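PDB 1F9K: acidic lectin from Psophocarpus tetragonolobus, which binds galactosides such as methyl alpha-D-galactoside, as a legume lectin whose sugar site lies beside bound calcium and manganese and probably recognises cell-surface glycans. Local coordinates for residues S147-H152 against Y187-I192; L151-E156 against V176-H181. The protein carries 3 engineered substitutions. All blocks are in the same frame, centred on the assembly; numbering follows the deposited sequence.

Interaction 1. Residues S147-H152 against Y187-I192; sequences SSKTLH and YTLSNI
Leu-151 and Leu-189 meet between the two sheets of the legume lectin sandwich, where strand 149-152, the edge of the seven-stranded sheet, lies over strand 185-192 of the other. The strands run nearly antiparallel, at 172°, with their axes 7.6 Å apart, a spacing bridged by side chains. The two leucines lie alongside each other, head to foot. CG anti to the backbone N (chi1 -178° in Leu-151, much the same in Leu-189) carries each chain across the gap toward the base of the other. Both methyls of Leu-189 come up to Leu-151 CB, with CD1 at 3.9 Å, while CD2 of Leu-151 descends beside Leu-189 CB at 4.1 Å. Ile-138, on the next strand of the seven-stranded sheet, also touches Leu-189 and continues this apolar layer.

On one flank the long side chain of Lys-149 reaches across. Its CD passes 3.9 Å from Ser-190 O, and its chain crosses that of Asn-191 obliquely. The aliphatic part thus provides the packing, whereas NZ continues to a long, weak ion pair with Asp-168 of the second subunit. Nearby, Ser-148 OG is hydrogen-bonded to Ile-140 O within its own sheet.

On the other flank Tyr-187 takes over, with its CB 4.1 Å from Leu-151 CD2. Its ring reaches along the strand to the backbone of His-152, while its OH makes a weak hydrogen bond with Gln-154 N. Leu-151 CD2 also approaches Thr-188 O, a carbonyl that accepts a hydrogen bond from Lys-166 of the second subunit. At the far end of the contact, Tyr-187 CD1 comes within 3.9 Å of His-152 O, the oxygen approaching the ring obliquely.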
loop_
_atom_site.group_PDB
_atom_site.type_symbol
_atom_site.label_atom_id
_atom_site.label_comp_id
_atom_site.label_asym_id
_atom_site.label_seq_id
_atom_site.Cartn_x
_atom_site.Cartn_y
_atom_site.Cartn_z
ATOM N N SER A 147 -11.252 15.719 -2.997
ATOM C CA SER A 147 -10.397 14.603 -3.360
ATOM C C SER A 147 -10.837 13.964 -4.661
ATOM O O SER A 147 -12.028 13.847 -4.915
ATOM C CB SER A 147 -10.414 13.546 -2.251
ATOM O OG SER A 147 -10.231 14.117 -0.964
ATOM N N SER A 148 -9.873 13.560 -5.482
ATOM C CA SER A 148 -10.163 12.909 -6.746
ATOM C C SER A 148 -10.484 11.450 -6.430
ATOM O O SER A 148 -11.117 10.761 -7.223
ATOM C CB SER A 148 -8.955 12.991 -7.666
ATOM O OG SER A 148 -7.857 12.325 -7.076
ATOM N N LYS A 149 -10.029 10.985 -5.271
ATOM C CA LYS A 149 -10.297 9.625 -4.804
ATOM C C LYS A 149 -10.167 9.599 -3.287
ATOM O O LYS A 149 -9.338 10.320 -2.729
ATOM C CB LYS A 149 -9.326 8.616 -5.420
ATOM C CG LYS A 149 -9.836 7.973 -6.678
ATOM C CD LYS A 149 -9.427 6.508 -6.758
ATOM C CE LYS A 149 -10.116 5.802 -7.934
ATOM N NZ LYS A 149 -9.868 4.323 -7.975
ATOM N N THR A 150 -10.993 8.801 -2.613
ATOM C CA THR A 150 -10.922 8.700 -1.151
ATOM C C THR A 150 -11.080 7.265 -0.671
ATOM O O THR A 150 -11.566 6.406 -1.387
ATOM C CB THR A 150 -12.018 9.549 -0.416
ATOM O OG1 THR A 150 -13.306 8.944 -0.600
ATOM C CG2 THR A 150 -12.037 10.973 -0.917
ATOM N N LEU A 151 -10.671 7.020 0.562
ATOM C CA LEU A 151 -10.783 5.696 1.149
ATOM C C LEU A 151 -11.042 5.848 2.646
ATOM O O LEU A 151 -10.303 6.555 3.337
ATOM C CB LEU A 151 -9.492 4.912 0.929
ATOM C CG LEU A 151 -9.530 3.494 1.480
ATOM C CD1 LEU A 151 -10.317 2.620 0.555
ATOM C CD2 LEU A 151 -8.117 2.974 1.614
ATOM N N HIS A 152 -12.088 5.197 3.145
ATOM C CA HIS A 152 -12.433 5.295 4.558
ATOM C C HIS A 152 -11.503 4.429 5.405
ATOM O O HIS A 152 -11.073 3.370 4.959
ATOM C CB HIS A 152 -13.904 4.884 4.746
ATOM C CG HIS A 152 -14.399 4.993 6.156
ATOM N ND1 HIS A 152 -14.260 3.979 7.075
ATOM C CD2 HIS A 152 -15.013 6.008 6.810
ATOM C CE1 HIS A 152 -14.763 4.363 8.235
ATOM N NE2 HIS A 152 -15.228 5.591 8.102
ATOM N N TYR A 187 -4.348 0.233 5.162
ATOM C CA TYR A 187 -5.206 0.952 4.237
ATOM C C TYR A 187 -4.365 1.408 3.049
ATOM O O TYR A 187 -3.366 2.107 3.222
ATOM C CB TYR A 187 -5.815 2.162 4.939
ATOM C CG TYR A 187 -6.648 1.782 6.144
ATOM C CD1 TYR A 187 -7.942 1.285 6.004
ATOM C CD2 TYR A 187 -6.123 1.881 7.426
ATOM C CE1 TYR A 187 -8.686 0.895 7.129
ATOM C CE2 TYR A 187 -6.856 1.488 8.551
ATOM C CZ TYR A 187 -8.129 0.996 8.401
ATOM O OH TYR A 187 -8.818 0.585 9.523
ATOM N N THR A 188 -4.761 1.001 1.844
ATOM C CA THR A 188 -4.022 1.398 0.653
ATOM C C THR A 188 -4.937 2.018 -0.411
ATOM O O THR A 188 -5.993 1.484 -0.725
ATOM C CB THR A 188 -3.253 0.211 0.069
ATOM O OG1 THR A 188 -2.352 0.696 -0.927
ATOM C CG2 THR A 188 -4.208 -0.802 -0.556
ATOM N N LEU A 189 -4.513 3.158 -0.945
ATOM C CA LEU A 189 -5.275 3.905 -1.940
ATOM C C LEU A 189 -4.353 4.500 -3.007
ATOM O O LEU A 189 -3.361 5.146 -2.676
ATOM C CB LEU A 189 -6.025 5.037 -1.248
ATOM C CG LEU A 189 -6.779 6.017 -2.134
ATOM C CD1 LEU A 189 -8.033 5.362 -2.683
ATOM C CD2 LEU A 189 -7.148 7.224 -1.318
ATOM N N SER A 190 -4.692 4.309 -4.280
ATOM C CA SER A 190 -3.865 4.818 -5.378
ATOM C C SER A 190 -4.663 5.426 -6.528
ATOM O O SER A 190 -5.798 5.023 -6.815
ATOM C CB SER A 190 -2.996 3.693 -5.960
ATOM O OG SER A 190 -2.604 2.781 -4.951
ATOM N N ASN A 191 -4.053 6.388 -7.205
ATOM C CA ASN A 191 -4.695 7.020 -8.345
ATOM C C ASN A 191 -3.635 7.504 -9.313
ATOM O O ASN A 191 -2.445 7.384 -9.040
ATOM C CB ASN A 191 -5.540 8.204 -7.912
ATOM C CG ASN A 191 -6.470 8.669 -9.007
ATOM O OD1 ASN A 191 -7.061 9.750 -8.932
ATOM N ND2 ASN A 191 -6.618 7.838 -10.039
ATOM N N ILE A 192 -4.068 8.049 -10.444
ATOM C CA ILE A 192 -3.132 8.557 -11.438
ATOM C C ILE A 192 -2.992 10.071 -11.371
ATOM O O ILE A 192 -3.980 10.800 -11.387
ATOM C CB ILE A 192 -3.534 8.145 -12.871
ATOM C CG1 ILE A 192 -3.066 6.710 -13.143
ATOM C CG2 ILE A 192 -2.929 9.107 -13.877
ATOM C CD1 ILE A 192 -3.300 6.263 -14.548
#

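Interaction 2. Residues L151-E156 against V176-H181; sequences LHFQLE and VVLAFH
In the legume lectin sandwich, the segment that follows strand 149-152 lays Phe-153 and Glu-156 against Leu-178 and Phe-180, near the end of strand 173-180. The contact is small, 217 Å² in all, and apolar, built from two CH-pi contacts set one after the other along the chain. In the first, Leu-178 CD2 sits over one face of the Phe-153 ring, 3.8 Å from the centroid and 21° off the ring normal, displaced toward the CD2 side of the ring. Phe-153 has CG between its own backbone N and carbonyl carbon (chi1 74°), the rotation that presents this face to the leucine. Pro-136 and Ile-138 also pack on Phe-153, which is buried.

In the second, the roles are exchanged: the aromatic ring belongs to the strand and the aliphatic group to segment 151-156. Glu-156 CG lies over a face of Phe-180, 4.0 Å from its centroid, and the chain then bends at chi2, with the carboxylate plane turned 75° from the ring. It is the methylenes CB and CG, not the carboxylate, that meet the ring.

Phe-180 links the two. Phe-153 CD2 arrives at its edge, near the ring plane, 4.1 Å from Phe-180 CE2, and the two side chains cross at about a right angle. Leu-155 CD1, 4.1 Å from Phe-180 CZ, and Gln-154 O, 3.5 Å from Phe-180 CE2, approach the ring obliquely. Ala-161 and Thr-185 on the strands flanking 173-180 touch Phe-180 as well. Aromatic and aliphatic side chains of a loop following an edge strand, packed here on the inner side of the facing sheet, cover the margin of the hydrophobic core of the legume lectin beta-sandwich.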
loop_
_atom_site.group_PDB
_atom_site.type_symbol
_atom_site.label_atom_id
_atom_site.label_comp_id
_atom_site.label_asym_id
_atom_site.label_seq_id
_atom_site.Cartn_x
_atom_site.Cartn_y
_atom_site.Cartn_z
ATOM N N LEU A 151 -10.671 7.020 0.562
ATOM C CA LEU A 151 -10.783 5.696 1.149
ATOM C C LEU A 151 -11.042 5.848 2.646
ATOM O O LEU A 151 -10.303 6.555 3.337
ATOM C CB LEU A 151 -9.492 4.912 0.929
ATOM C CG LEU A 151 -9.530 3.494 1.480
ATOM C CD1 LEU A 151 -10.317 2.620 0.555
ATOM C CD2 LEU A 151 -8.117 2.974 1.614
ATOM N N HIS A 152 -12.088 5.197 3.145
ATOM C CA HIS A 152 -12.433 5.295 4.558
ATOM C C HIS A 152 -11.503 4.429 5.405
ATOM O O HIS A 152 -11.073 3.370 4.959
ATOM C CB HIS A 152 -13.904 4.884 4.746
ATOM C CG HIS A 152 -14.399 4.993 6.156
ATOM N ND1 HIS A 152 -14.260 3.979 7.075
ATOM C CD2 HIS A 152 -15.013 6.008 6.810
ATOM C CE1 HIS A 152 -14.763 4.363 8.235
ATOM N NE2 HIS A 152 -15.228 5.591 8.102
ATOM N N PHE A 153 -11.167 4.897 6.607
ATOM C CA PHE A 153 -10.312 4.129 7.517
ATOM C C PHE A 153 -10.703 4.367 8.979
ATOM O O PHE A 153 -11.267 5.411 9.327
ATOM C CB PHE A 153 -8.813 4.469 7.315
ATOM C CG PHE A 153 -8.401 5.812 7.869
ATOM C CD1 PHE A 153 -8.593 6.979 7.131
ATOM C CD2 PHE A 153 -7.906 5.920 9.155
ATOM C CE1 PHE A 153 -8.307 8.231 7.671
ATOM C CE2 PHE A 153 -7.615 7.168 9.707
ATOM C CZ PHE A 153 -7.820 8.329 8.957
ATOM N N GLN A 154 -10.418 3.383 9.825
ATOM C CA GLN A 154 -10.699 3.478 11.247
ATOM C C GLN A 154 -9.495 4.194 11.820
ATOM O O GLN A 154 -8.364 3.897 11.446
ATOM C CB GLN A 154 -10.786 2.090 11.858
ATOM C CG GLN A 154 -11.998 1.309 11.424
ATOM C CD GLN A 154 -13.233 1.748 12.168
ATOM O OE1 GLN A 154 -13.232 1.775 13.401
ATOM N NE2 GLN A 154 -14.295 2.097 11.435
ATOM N N LEU A 155 -9.717 5.151 12.702
ATOM C CA LEU A 155 -8.605 5.856 13.306
ATOM C C LEU A 155 -8.356 5.233 14.658
ATOM O O LEU A 155 -9.315 4.931 15.377
ATOM C CB LEU A 155 -8.948 7.321 13.510
ATOM C CG LEU A 155 -7.871 8.143 14.193
ATOM C CD1 LEU A 155 -6.763 8.431 13.191
ATOM C CD2 LEU A 155 -8.466 9.434 14.705
ATOM N N GLU A 156 -7.089 5.013 15.012
ATOM C CA GLU A 156 -6.774 4.444 16.324
ATOM C C GLU A 156 -6.470 5.639 17.189
ATOM O O GLU A 156 -5.387 6.201 17.112
ATOM C CB GLU A 156 -5.573 3.505 16.252
ATOM C CG GLU A 156 -5.849 2.232 15.477
ATOM C CD GLU A 156 -7.110 1.525 15.945
ATOM O OE1 GLU A 156 -7.214 1.261 17.160
ATOM O OE2 GLU A 156 -7.995 1.234 15.103
ATOM N N VAL A 176 -0.765 5.718 -1.772
ATOM C CA VAL A 176 -0.716 6.094 -0.367
ATOM C C VAL A 176 -1.016 4.894 0.523
ATOM O O VAL A 176 -2.025 4.206 0.331
ATOM C CB VAL A 176 -1.754 7.177 -0.062
ATOM C CG1 VAL A 176 -1.888 7.370 1.416
ATOM C CG2 VAL A 176 -1.333 8.472 -0.694
ATOM N N VAL A 177 -0.147 4.630 1.492
ATOM C CA VAL A 177 -0.400 3.523 2.390
ATOM C C VAL A 177 -0.388 3.979 3.835
ATOM O O VAL A 177 0.533 4.668 4.282
ATOM C CB VAL A 177 0.606 2.396 2.218
ATOM C CG1 VAL A 177 0.244 1.243 3.160
ATOM C CG2 VAL A 177 0.587 1.915 0.781
ATOM N N LEU A 178 -1.437 3.585 4.551
ATOM C CA LEU A 178 -1.632 3.930 5.944
ATOM C C LEU A 178 -1.620 2.655 6.769
ATOM O O LEU A 178 -2.436 1.751 6.550
ATOM C CB LEU A 178 -2.987 4.625 6.116
ATOM C CG LEU A 178 -3.353 5.004 7.552
ATOM C CD1 LEU A 178 -2.338 6.006 8.091
ATOM C CD2 LEU A 178 -4.751 5.579 7.591
ATOM N N ALA A 179 -0.710 2.580 7.729
ATOM C CA ALA A 179 -0.636 1.402 8.574
ATOM C C ALA A 179 -0.677 1.717 10.070
ATOM O O ALA A 179 -0.086 2.690 10.542
ATOM C CB ALA A 179 0.629 0.609 8.245
ATOM N N PHE A 180 -1.409 0.885 10.799
ATOM C CA PHE A 180 -1.518 0.973 12.246
ATOM C C PHE A 180 -1.031 -0.412 12.675
ATOM O O PHE A 180 -1.803 -1.367 12.763
ATOM C CB PHE A 180 -2.971 1.180 12.683
ATOM C CG PHE A 180 -3.462 2.580 12.513
ATOM C CD1 PHE A 180 -2.986 3.594 13.332
ATOM C CD2 PHE A 180 -4.417 2.890 11.544
ATOM C CE1 PHE A 180 -3.454 4.903 13.192
ATOM C CE2 PHE A 180 -4.889 4.206 11.402
ATOM C CZ PHE A 180 -4.403 5.209 12.232
ATOM N N HIS A 181 0.263 -0.525 12.914
ATOM C CA HIS A 181 0.851 -1.801 13.284
ATOM C C HIS A 181 0.358 -2.404 14.610
ATOM O O HIS A 181 0.062 -3.602 14.677
ATOM C CB HIS A 181 2.368 -1.642 13.268
ATOM C CG HIS A 181 2.920 -1.364 11.903
ATOM N ND1 HIS A 181 3.899 -0.420 11.665
ATOM C CD2 HIS A 181 2.624 -1.904 10.696
ATOM C CE1 HIS A 181 4.180 -0.385 10.372
ATOM N NE2 HIS A 181 3.417 -1.277 9.763
#

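How the interactions relate
Interactions 1 and 2 share Leu-151 and His-152, and their centres lie 11 Å apart. From one continuous run, 147-156, the chain is laid first over strand 185-192 and then over its neighbour 173-180. Those neighbours are joined by backbone bonds such as the probable one from Leu-178 N to Tyr-187 O (2.8 Å), and Tyr-187 CD1 packs 3.6 Å from Phe-153 CB. On the metal side, the Thr-150 side chain lies about 5 Å from the manganese ion and about 10 Å from the calcium ion, whose ligands Phe-127 and Asn-129 also line the galactoside pocket. Both contacts also touch the second subunit.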